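Local structure of pectate lyase II (Xanthomonas campestris pv. campestris, 2QY1) at residues T194-N199 against S216-N221; R200-E205 against N220-N225; K240-Y245 against Y306-A311. The protein probably cleaves pectate, a plant cell-wall polysaccharide, as a secreted lyase of polysaccharide lyase family 1. The protein carries 2 engineered substitutions. All coordinates share one frame; numbering follows the deposited sequence.

How the interactions relate
Interactions 1 and 2 follow one another along the same two strands, 193-202 and 215-226, and share Asn220 and Asn221; interaction 3 sits beside interaction 1, where the loop 306-311, just before helix 314-321, lies over the next strand, 238-242. All touching residues of interaction 1 are buried, and parallel backbone pairing is joined by ring faces, a histidine pair and an asparagine side chain. Interaction 2 divides: phenylalanines pack on one side of its strands, while charged and polar groups with a bridging water occupy the other. Interaction 3 is smaller and only partly buried, with no strand pairing, resting on one tyrosine-carboxylate bond and a water. Glu242 joins it to His217, and Thr309 to His198, both of interaction 1.

Interaction 1: T194-N199 against S216-N221; sequences TTYHHN and SHIYNN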
loop_
_atom_site.group_PDB
_atom_site.type_symbol
_atom_site.label_atom_id
_atom_site.label_comp_id
_atom_site.label_asym_id
_atom_site.label_seq_id
_atom_site.Cartn_x
_atom_site.Cartn_y
_atom_site.Cartn_z
ATOM N N THR A 194 -0.664 10.001 5.143
ATOM C CA THR A 194 -1.249 8.869 4.429
ATOM C C THR A 194 -2.546 8.389 5.064
ATOM O O THR A 194 -2.622 8.183 6.279
ATOM C CB THR A 194 -0.262 7.680 4.365
ATOM O OG1 THR A 194 1.068 8.167 4.147
ATOM C CG2 THR A 194 -0.641 6.712 3.246
ATOM N N THR A 195 -3.564 8.201 4.232
ATOM C CA THR A 195 -4.800 7.578 4.674
ATOM C C THR A 195 -4.906 6.178 4.070
ATOM O O THR A 195 -4.914 6.026 2.850
ATOM C CB THR A 195 -6.034 8.417 4.286
ATOM O OG1 THR A 195 -5.854 9.771 4.725
ATOM C CG2 THR A 195 -7.295 7.841 4.920
ATOM N N TYR A 196 -4.960 5.168 4.935
ATOM C CA TYR A 196 -5.235 3.793 4.527
ATOM C C TYR A 196 -6.656 3.450 4.951
ATOM O O TYR A 196 -6.932 3.365 6.149
ATOM C CB TYR A 196 -4.284 2.813 5.220
ATOM C CG TYR A 196 -2.808 2.986 4.927
ATOM C CD1 TYR A 196 -2.020 3.847 5.692
ATOM C CD2 TYR A 196 -2.192 2.256 3.912
ATOM C CE1 TYR A 196 -0.660 3.989 5.437
ATOM C CE2 TYR A 196 -0.833 2.390 3.649
ATOM C CZ TYR A 196 -0.076 3.259 4.412
ATOM O OH TYR A 196 1.268 3.394 4.156
ATOM N N HIS A 197 -7.565 3.251 3.999
ATOM C CA HIS A 197 -8.930 2.870 4.379
ATOM C C HIS A 197 -9.620 1.874 3.456
ATOM O O HIS A 197 -9.357 1.837 2.253
ATOM C CB HIS A 197 -9.814 4.099 4.635
ATOM C CG HIS A 197 -10.234 4.828 3.397
ATOM N ND1 HIS A 197 -11.424 4.570 2.752
ATOM C CD2 HIS A 197 -9.635 5.821 2.700
ATOM C CE1 HIS A 197 -11.535 5.364 1.702
ATOM N NE2 HIS A 197 -10.463 6.134 1.649
ATOM N N HIS A 198 -10.493 1.063 4.056
ATOM C CA HIS A 198 -11.281 0.040 3.353
ATOM C C HIS A 198 -10.436 -0.965 2.565
ATOM O O HIS A 198 -10.908 -1.556 1.589
ATOM C CB HIS A 198 -12.349 0.687 2.465
ATOM C CG HIS A 198 -13.485 1.297 3.227
ATOM N ND1 HIS A 198 -13.521 2.632 3.566
ATOM C CD2 HIS A 198 -14.627 0.755 3.713
ATOM C CE1 HIS A 198 -14.636 2.886 4.228
ATOM N NE2 HIS A 198 -15.324 1.764 4.332
ATOM N N ASN A 199 -9.191 -1.163 2.997
ATOM C CA ASN A 199 -8.331 -2.180 2.405
ATOM C C ASN A 199 -8.605 -3.557 3.010
ATOM O O ASN A 199 -9.031 -3.668 4.164
ATOM C CB ASN A 199 -6.847 -1.825 2.577
ATOM C CG ASN A 199 -6.487 -0.481 1.973
ATOM O OD1 ASN A 199 -6.198 0.480 2.685
ATOM N ND2 ASN A 199 -6.508 -0.407 0.657
ATOM N N SER A 216 -0.439 9.164 9.941
ATOM C CA SER A 216 -1.321 8.323 9.148
ATOM C C SER A 216 -2.704 8.210 9.773
ATOM O O SER A 216 -2.883 8.403 10.983
ATOM C CB SER A 216 -0.713 6.932 8.933
ATOM O OG SER A 216 -0.810 6.142 10.104
ATOM N N HIS A 217 -3.677 7.910 8.924
ATOM C CA HIS A 217 -5.028 7.619 9.358
ATOM C C HIS A 217 -5.397 6.267 8.756
ATOM O O HIS A 217 -5.516 6.127 7.540
ATOM C CB HIS A 217 -5.978 8.725 8.900
ATOM C CG HIS A 217 -7.376 8.586 9.414
ATOM N ND1 HIS A 217 -8.457 9.148 8.772
ATOM C CD2 HIS A 217 -7.874 7.953 10.504
ATOM C CE1 HIS A 217 -9.559 8.874 9.447
ATOM N NE2 HIS A 217 -9.234 8.146 10.499
ATOM N N ILE A 218 -5.535 5.273 9.627
ATOM C CA ILE A 218 -5.790 3.894 9.225
ATOM C C ILE A 218 -7.175 3.500 9.737
ATOM O O ILE A 218 -7.343 3.226 10.924
ATOM C CB ILE A 218 -4.679 2.945 9.779
ATOM C CG1 ILE A 218 -3.301 3.373 9.253
ATOM C CG2 ILE A 218 -4.965 1.476 9.432
ATOM C CD1 ILE A 218 -2.119 2.875 10.088
ATOM N N TYR A 219 -8.169 3.500 8.848
ATOM C CA TYR A 219 -9.560 3.260 9.260
ATOM C C TYR A 219 -10.337 2.346 8.320
ATOM O O TYR A 219 -10.068 2.314 7.125
ATOM C CB TYR A 219 -10.312 4.587 9.498
ATOM C CG TYR A 219 -10.799 5.319 8.257
ATOM C CD1 TYR A 219 -12.071 5.079 7.729
ATOM C CD2 TYR A 219 -10.003 6.279 7.635
ATOM C CE1 TYR A 219 -12.522 5.755 6.589
ATOM C CE2 TYR A 219 -10.446 6.966 6.505
ATOM C CZ TYR A 219 -11.706 6.699 5.989
ATOM O OH TYR A 219 -12.137 7.380 4.868
ATOM N N ASN A 220 -11.300 1.609 8.874
ATOM C CA ASN A 220 -12.191 0.729 8.099
ATOM C C ASN A 220 -11.479 -0.336 7.260
ATOM O O ASN A 220 -12.001 -0.774 6.229
ATOM C CB ASN A 220 -13.145 1.544 7.210
ATOM C CG ASN A 220 -14.222 2.267 7.997
ATOM O OD1 ASN A 220 -14.482 1.968 9.168
ATOM N ND2 ASN A 220 -14.866 3.226 7.346
ATOM N N ASN A 221 -10.291 -0.745 7.702
ATOM C CA ASN A 221 -9.566 -1.844 7.069
ATOM C C ASN A 221 -9.897 -3.175 7.737
ATOM O O ASN A 221 -10.167 -3.227 8.939
ATOM C CB ASN A 221 -8.054 -1.607 7.109
ATOM C CG ASN A 221 -7.650 -0.295 6.476
ATOM O OD1 ASN A 221 -7.657 -0.153 5.254
ATOM N ND2 ASN A 221 -7.282 0.674 7.305
#
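Tyr219 and His197 lie side by side with ring planes only 5° apart, yet slid so far that the rings barely overlap. One face of the Tyr219 ring is instead filled by His197 CB, 3.5 Å from the ring centroid in a CH-pi contact, while the phenol OH stands over the centre of the imidazole. His197 reaches this place with CG between its backbone N and carbonyl carbon (chi1 74°), a position Tyr219 copies. One residue further on, Asn220 CB sits over a face of the His198 ring, 3.6 Å from its centroid. At the edge of both imidazoles, in plane, His197 ND1 and His198 ND1 share a hydrogen bond of 3.0 Å; His198 NE2 is bonded to Thr309.

On the other side of the strands Tyr196 CD1 packs against Ile218 CG1. Beyond them Asn199 and Asn221 run alongside each other with nearly parallel amides, two rungs of the asparagine ladder known from pectate lyase beta-helices. Asn221 OD1 accepts from Asn199 N at 2.9 Å, and its ND2 donates to Tyr196 O at 2.9 Å from 59° above the carbonyl plane. Tyr219 N donates to the same oxygen. Gripped at both ends, the Asn221 amide cannot easily rotate.

Strands 164-174 and 238-242 flank the parallel pair, and helix 314-321 touches His198 and Asn220.

Interaction 2: R200-E205 against N220-N225; sequences RFENVE and NNYFNN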
loop_
_atom_site.group_PDB
_atom_site.type_symbol
_atom_site.label_atom_id
_atom_site.label_comp_id
_atom_site.label_asym_id
_atom_site.label_seq_id
_atom_site.Cartn_x
_atom_site.Cartn_y
_atom_site.Cartn_z
ATOM N N ARG A 200 -8.362 -4.596 2.215
ATOM C CA ARG A 200 -8.474 -5.981 2.665
ATOM C C ARG A 200 -7.080 -6.587 2.751
ATOM O O ARG A 200 -6.391 -6.718 1.737
ATOM C CB ARG A 200 -9.349 -6.789 1.704
ATOM C CG ARG A 200 -9.738 -8.164 2.216
ATOM C CD ARG A 200 -10.667 -8.883 1.252
ATOM N NE ARG A 200 -10.860 -10.279 1.645
ATOM C CZ ARG A 200 -11.560 -11.175 0.952
ATOM N NH1 ARG A 200 -12.154 -10.838 -0.187
ATOM N NH2 ARG A 200 -11.669 -12.419 1.404
ATOM N N PHE A 201 -6.669 -6.938 3.967
ATOM C CA PHE A 201 -5.369 -7.550 4.215
ATOM C C PHE A 201 -5.586 -8.964 4.739
ATOM O O PHE A 201 -6.000 -9.146 5.888
ATOM C CB PHE A 201 -4.567 -6.738 5.241
ATOM C CG PHE A 201 -4.379 -5.285 4.876
ATOM C CD1 PHE A 201 -3.672 -4.918 3.730
ATOM C CD2 PHE A 201 -4.876 -4.280 5.705
ATOM C CE1 PHE A 201 -3.485 -3.566 3.404
ATOM C CE2 PHE A 201 -4.689 -2.934 5.395
ATOM C CZ PHE A 201 -3.992 -2.576 4.240
ATOM N N GLU A 202 -5.318 -9.964 3.902
ATOM C CA GLU A 202 -5.607 -11.348 4.276
ATOM C C GLU A 202 -4.512 -12.332 3.870
ATOM O O GLU A 202 -4.014 -12.290 2.746
ATOM C CB GLU A 202 -6.960 -11.784 3.711
ATOM C CG GLU A 202 -7.597 -12.925 4.484
ATOM C CD GLU A 202 -9.083 -13.074 4.229
ATOM O OE1 GLU A 202 -9.618 -14.155 4.537
ATOM O OE2 GLU A 202 -9.719 -12.121 3.727
ATOM N N ASN A 203 -4.160 -13.227 4.792
ATOM C CA ASN A 203 -3.060 -14.176 4.593
ATOM C C ASN A 203 -1.770 -13.445 4.221
ATOM O O ASN A 203 -1.185 -13.668 3.159
ATOM C CB ASN A 203 -3.429 -15.253 3.564
ATOM C CG ASN A 203 -4.660 -16.049 3.965
ATOM O OD1 ASN A 203 -5.713 -15.947 3.332
ATOM N ND2 ASN A 203 -4.537 -16.840 5.026
ATOM N N VAL A 204 -1.359 -12.543 5.107
ATOM C CA VAL A 204 -0.145 -11.749 4.934
ATOM C C VAL A 204 0.708 -11.882 6.195
ATOM O O VAL A 204 0.230 -12.393 7.209
ATOM C CB VAL A 204 -0.460 -10.255 4.633
ATOM C CG1 VAL A 204 -1.196 -10.110 3.298
ATOM C CG2 VAL A 204 -1.262 -9.608 5.766
ATOM N N GLU A 205 1.959 -11.431 6.143
ATOM C CA GLU A 205 2.857 -11.615 7.287
ATOM C C GLU A 205 3.092 -10.358 8.121
ATOM O O GLU A 205 2.854 -10.373 9.330
ATOM C CB GLU A 205 4.185 -12.254 6.862
ATOM C CG GLU A 205 4.043 -13.700 6.402
ATOM C CD GLU A 205 5.347 -14.484 6.430
ATOM O OE1 GLU A 205 5.303 -15.693 6.111
ATOM O OE2 GLU A 205 6.411 -13.913 6.771
ATOM N N ASN A 220 -11.300 1.609 8.874
ATOM C CA ASN A 220 -12.191 0.729 8.099
ATOM C C ASN A 220 -11.479 -0.336 7.260
ATOM O O ASN A 220 -12.001 -0.774 6.229
ATOM C CB ASN A 220 -13.145 1.544 7.210
ATOM C CG ASN A 220 -14.222 2.267 7.997
ATOM O OD1 ASN A 220 -14.482 1.968 9.168
ATOM N ND2 ASN A 220 -14.866 3.226 7.346
ATOM N N ASN A 221 -10.291 -0.745 7.702
ATOM C CA ASN A 221 -9.566 -1.844 7.069
ATOM C C ASN A 221 -9.897 -3.175 7.737
ATOM O O ASN A 221 -10.167 -3.227 8.939
ATOM C CB ASN A 221 -8.054 -1.607 7.109
ATOM C CG ASN A 221 -7.650 -0.295 6.476
ATOM O OD1 ASN A 221 -7.657 -0.153 5.254
ATOM N ND2 ASN A 221 -7.282 0.674 7.305
ATOM N N TYR A 222 -9.877 -4.244 6.947
ATOM C CA TYR A 222 -10.142 -5.587 7.454
ATOM C C TYR A 222 -8.857 -6.409 7.435
ATOM O O TYR A 222 -8.212 -6.548 6.391
ATOM C CB TYR A 222 -11.259 -6.260 6.638
ATOM C CG TYR A 222 -11.450 -7.744 6.901
ATOM C CD1 TYR A 222 -11.742 -8.218 8.183
ATOM C CD2 TYR A 222 -11.360 -8.671 5.861
ATOM C CE1 TYR A 222 -11.916 -9.576 8.424
ATOM C CE2 TYR A 222 -11.540 -10.036 6.092
ATOM C CZ TYR A 222 -11.821 -10.478 7.374
ATOM O OH TYR A 222 -11.998 -11.824 7.612
ATOM N N PHE A 223 -8.489 -6.926 8.608
ATOM C CA PHE A 223 -7.296 -7.747 8.785
ATOM C C PHE A 223 -7.729 -9.167 9.121
ATOM O O PHE A 223 -8.564 -9.376 10.007
ATOM C CB PHE A 223 -6.426 -7.218 9.935
ATOM C CG PHE A 223 -5.932 -5.808 9.751
ATOM C CD1 PHE A 223 -4.585 -5.559 9.492
ATOM C CD2 PHE A 223 -6.800 -4.722 9.873
ATOM C CE1 PHE A 223 -4.112 -4.254 9.336
ATOM C CE2 PHE A 223 -6.337 -3.413 9.717
ATOM C CZ PHE A 223 -4.993 -3.179 9.447
ATOM N N ASN A 224 -7.163 -10.141 8.419
ATOM C CA ASN A 224 -7.422 -11.549 8.706
ATOM C C ASN A 224 -6.228 -12.400 8.315
ATOM O O ASN A 224 -5.723 -12.290 7.200
ATOM C CB ASN A 224 -8.683 -12.035 7.983
ATOM C CG ASN A 224 -9.083 -13.450 8.380
ATOM O OD1 ASN A 224 -9.429 -14.270 7.527
ATOM N ND2 ASN A 224 -9.041 -13.739 9.677
ATOM N N ASN A 225 -5.790 -13.250 9.241
ATOM C CA ASN A 225 -4.620 -14.108 9.042
ATOM C C ASN A 225 -3.353 -13.306 8.725
ATOM O O ASN A 225 -2.731 -13.460 7.670
ATOM C CB ASN A 225 -4.910 -15.210 8.012
ATOM C CG ASN A 225 -5.939 -16.213 8.512
ATOM O OD1 ASN A 225 -6.938 -16.490 7.843
ATOM N ND2 ASN A 225 -5.709 -16.749 9.702
HETATM O O HOH W 1 -12.274 -13.610 5.194
#
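Phe201 packs against Phe223 on neighbouring coils of the right-handed parallel beta-helix, the fold of this lyase family. Of the residues in this contact Phe201 has most surface buried by it. Its CD2 lies over one face of the Phe223 ring, displaced toward the rim, 3.7 Å from Phe223 CE1, and the two rings are inclined at 48°. Phe201 and Phe223 are paired in register on the same face, and with CG anti to the carbonyl carbon in both (chi1 -56° for Phe201) the rings lie side by side, pointing the same way; Phe246 continues the row by stacking on Phe223. Phe201 CE2 also touches Asn221 CB at 4.0 Å.

The backbones run parallel, Phe201 N donating to Tyr222 O at 2.9 Å and Asn224 N to Phe201 O. At Asn203 and Asn225 both chains turn a corner together, and Val204 N bonds to Asn225 O just past it. The contact takes as much surface from Asn225 as from Tyr222, though Asn225 stays partly exposed: its CB meets Asn203 ND2 at 3.4 Å, with the two amides side by side.

Tyr222 belongs to the side facing away from the phenylalanines. Arg200 CG comes up to the edge of its ring, and helix 314-321 touches both residues. Arg200 NE and NH2 both grip Glu202 OE2 in a side-on salt bridge, from the same face of the carboxylate, which stands 87° to the Tyr222 ring. Tyr222 OH is bonded to Glu247, and a water in the plane of the phenol ring donates to this hydroxyl at 3.0 Å and to Glu202 OE1 at 2.8 Å.

Interaction 3: K240-Y245 against Y306-A311; sequences KIESNY and YTVTPA
Ser243 and Ala311 bring the two backbones closest, CA to CA 4.5 Å, at the point where each chain leaves its earlier course. Residues 240-242 are strand and Ser243, with positive phi, turns the chain out of it; 306-311 has no regular structure and runs at 42° to the first segment. Instead of strand pairing, a water bridges them, accepting from Ala311 N at 3.2 Å and lying 2.7 Å from Ser243 OG. Ala311 CB rests against Ser243 CA at 3.9 Å.

At the other end Tyr306 OH donates to Glu242 OE2 at 2.7 Å, entering on the syn lone pair, the side of the second oxygen. Glu242 is stretched out, with CG anti to its backbone N (chi1 -178°), and meets the tyrosine from the opposite direction. Its carboxylate carbon lies in the plane of the ring, at the edge, with the carboxylate itself turned 87° to it. The same OE2 is hydrogen-bonded to His217 NE2 on the neighbouring strand of the parallel beta-helix. Tyr306 meets that His217 ring edge-to-face, and Thr309 is hydrogen-bonded to His198, which ties the loop before helix 314-321 to further coils.

The Val308 side chain crosses that of Glu242 at about a right angle, its CG1 3.5 Å from Glu242 OE1, and Lys240 CE passes near the Tyr306 hydroxyl. Ala311 O approaches Tyr245 CD1 at 3.3 Å, at the edge of a ring that stacks on Tyr270.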
loop_
_atom_site.group_PDB
_atom_site.type_symbol
_atom_site.label_atom_id
_atom_site.label_comp_id
_atom_site.label_asym_id
_atom_site.label_seq_id
_atom_site.Cartn_x
_atom_site.Cartn_y
_atom_site.Cartn_z
ATOM N N LYS A 240 -3.570 7.421 13.595
ATOM C CA LYS A 240 -4.950 7.386 14.057
ATOM C C LYS A 240 -5.575 6.098 13.524
ATOM O O LYS A 240 -5.834 5.970 12.326
ATOM C CB LYS A 240 -5.727 8.621 13.584
ATOM C CG LYS A 240 -7.154 8.684 14.112
ATOM C CD LYS A 240 -7.859 9.968 13.697
ATOM C CE LYS A 240 -9.250 10.053 14.313
ATOM N NZ LYS A 240 -9.217 10.258 15.791
ATOM N N ILE A 241 -5.790 5.143 14.426
ATOM C CA ILE A 241 -6.294 3.818 14.068
ATOM C C ILE A 241 -7.754 3.702 14.507
ATOM O O ILE A 241 -8.049 3.589 15.697
ATOM C CB ILE A 241 -5.421 2.694 14.692
ATOM C CG1 ILE A 241 -3.955 2.863 14.269
ATOM C CG2 ILE A 241 -5.953 1.310 14.307
ATOM C CD1 ILE A 241 -2.972 1.957 15.002
ATOM N N GLU A 242 -8.655 3.723 13.526
ATOM C CA GLU A 242 -10.080 3.936 13.779
ATOM C C GLU A 242 -10.975 2.933 13.049
ATOM O O GLU A 242 -10.812 2.705 11.854
ATOM C CB GLU A 242 -10.447 5.367 13.366
ATOM C CG GLU A 242 -11.894 5.765 13.607
ATOM C CD GLU A 242 -12.226 7.163 13.102
ATOM O OE1 GLU A 242 -13.380 7.594 13.299
ATOM O OE2 GLU A 242 -11.348 7.830 12.508
ATOM N N SER A 243 -11.916 2.338 13.780
ATOM C CA SER A 243 -12.976 1.503 13.193
ATOM C C SER A 243 -12.504 0.430 12.202
ATOM O O SER A 243 -13.149 0.189 11.177
ATOM C CB SER A 243 -14.055 2.386 12.547
ATOM O OG SER A 243 -14.722 3.168 13.522
ATOM N N ASN A 244 -11.378 -0.206 12.510
ATOM C CA ASN A 244 -10.909 -1.346 11.732
ATOM C C ASN A 244 -11.548 -2.631 12.258
ATOM O O ASN A 244 -12.167 -2.638 13.325
ATOM C CB ASN A 244 -9.376 -1.446 11.776
ATOM C CG ASN A 244 -8.685 -0.178 11.294
ATOM O OD1 ASN A 244 -8.270 0.659 12.095
ATOM N ND2 ASN A 244 -8.565 -0.031 9.985
ATOM N N TYR A 245 -11.404 -3.711 11.497
ATOM C CA TYR A 245 -11.893 -5.028 11.893
ATOM C C TYR A 245 -10.692 -5.969 11.948
ATOM O O TYR A 245 -10.115 -6.302 10.911
ATOM C CB TYR A 245 -12.926 -5.525 10.874
ATOM C CG TYR A 245 -13.776 -6.705 11.308
ATOM C CD1 TYR A 245 -15.135 -6.541 11.579
ATOM C CD2 TYR A 245 -13.234 -7.989 11.418
ATOM C CE1 TYR A 245 -15.929 -7.618 11.960
ATOM C CE2 TYR A 245 -14.020 -9.072 11.802
ATOM C CZ TYR A 245 -15.365 -8.878 12.071
ATOM O OH TYR A 245 -16.147 -9.941 12.452
ATOM N N TYR A 306 -14.581 12.521 6.174
ATOM C CA TYR A 306 -14.669 11.088 5.875
ATOM C C TYR A 306 -15.875 10.419 6.538
ATOM O O TYR A 306 -16.287 10.810 7.629
ATOM C CB TYR A 306 -13.364 10.369 6.254
ATOM C CG TYR A 306 -13.021 10.381 7.733
ATOM C CD1 TYR A 306 -12.474 11.516 8.339
ATOM C CD2 TYR A 306 -13.217 9.246 8.520
ATOM C CE1 TYR A 306 -12.152 11.523 9.695
ATOM C CE2 TYR A 306 -12.893 9.246 9.874
ATOM C CZ TYR A 306 -12.364 10.385 10.455
ATOM O OH TYR A 306 -12.044 10.379 11.795
ATOM N N THR A 307 -16.434 9.419 5.859
ATOM C CA THR A 307 -17.565 8.649 6.377
ATOM C C THR A 307 -17.089 7.289 6.870
ATOM O O THR A 307 -16.544 6.494 6.101
ATOM C CB THR A 307 -18.672 8.460 5.305
ATOM O OG1 THR A 307 -19.162 9.741 4.889
ATOM C CG2 THR A 307 -19.839 7.643 5.856
ATOM N N VAL A 308 -17.294 7.031 8.158
ATOM C CA VAL A 308 -16.875 5.765 8.752
ATOM C C VAL A 308 -17.950 4.691 8.613
ATOM O O VAL A 308 -19.118 4.919 8.937
ATOM C CB VAL A 308 -16.456 5.914 10.246
ATOM C CG1 VAL A 308 -15.130 6.648 10.359
ATOM C CG2 VAL A 308 -17.535 6.621 11.062
ATOM N N THR A 309 -17.546 3.534 8.097
ATOM C CA THR A 309 -18.361 2.330 8.143
ATOM C C THR A 309 -18.325 1.849 9.589
ATOM O O THR A 309 -17.243 1.780 10.177
ATOM C CB THR A 309 -17.778 1.226 7.225
ATOM O OG1 THR A 309 -17.625 1.735 5.894
ATOM C CG2 THR A 309 -18.681 -0.006 7.191
ATOM N N PRO A 310 -19.500 1.549 10.186
ATOM C CA PRO A 310 -19.497 0.956 11.525
ATOM C C PRO A 310 -18.561 -0.250 11.573
ATOM O O PRO A 310 -18.635 -1.123 10.704
ATOM C CB PRO A 310 -20.952 0.531 11.721
ATOM C CG PRO A 310 -21.726 1.507 10.901
ATOM C CD PRO A 310 -20.874 1.760 9.687
ATOM N N ALA A 311 -17.684 -0.275 12.576
ATOM C CA ALA A 311 -16.572 -1.229 12.645
ATOM C C ALA A 311 -16.968 -2.694 12.459
ATOM O O ALA A 311 -16.268 -3.441 11.775
ATOM C CB ALA A 311 -15.805 -1.047 13.946
HETATM O O HOH W 2 -17.246 2.415 14.212
#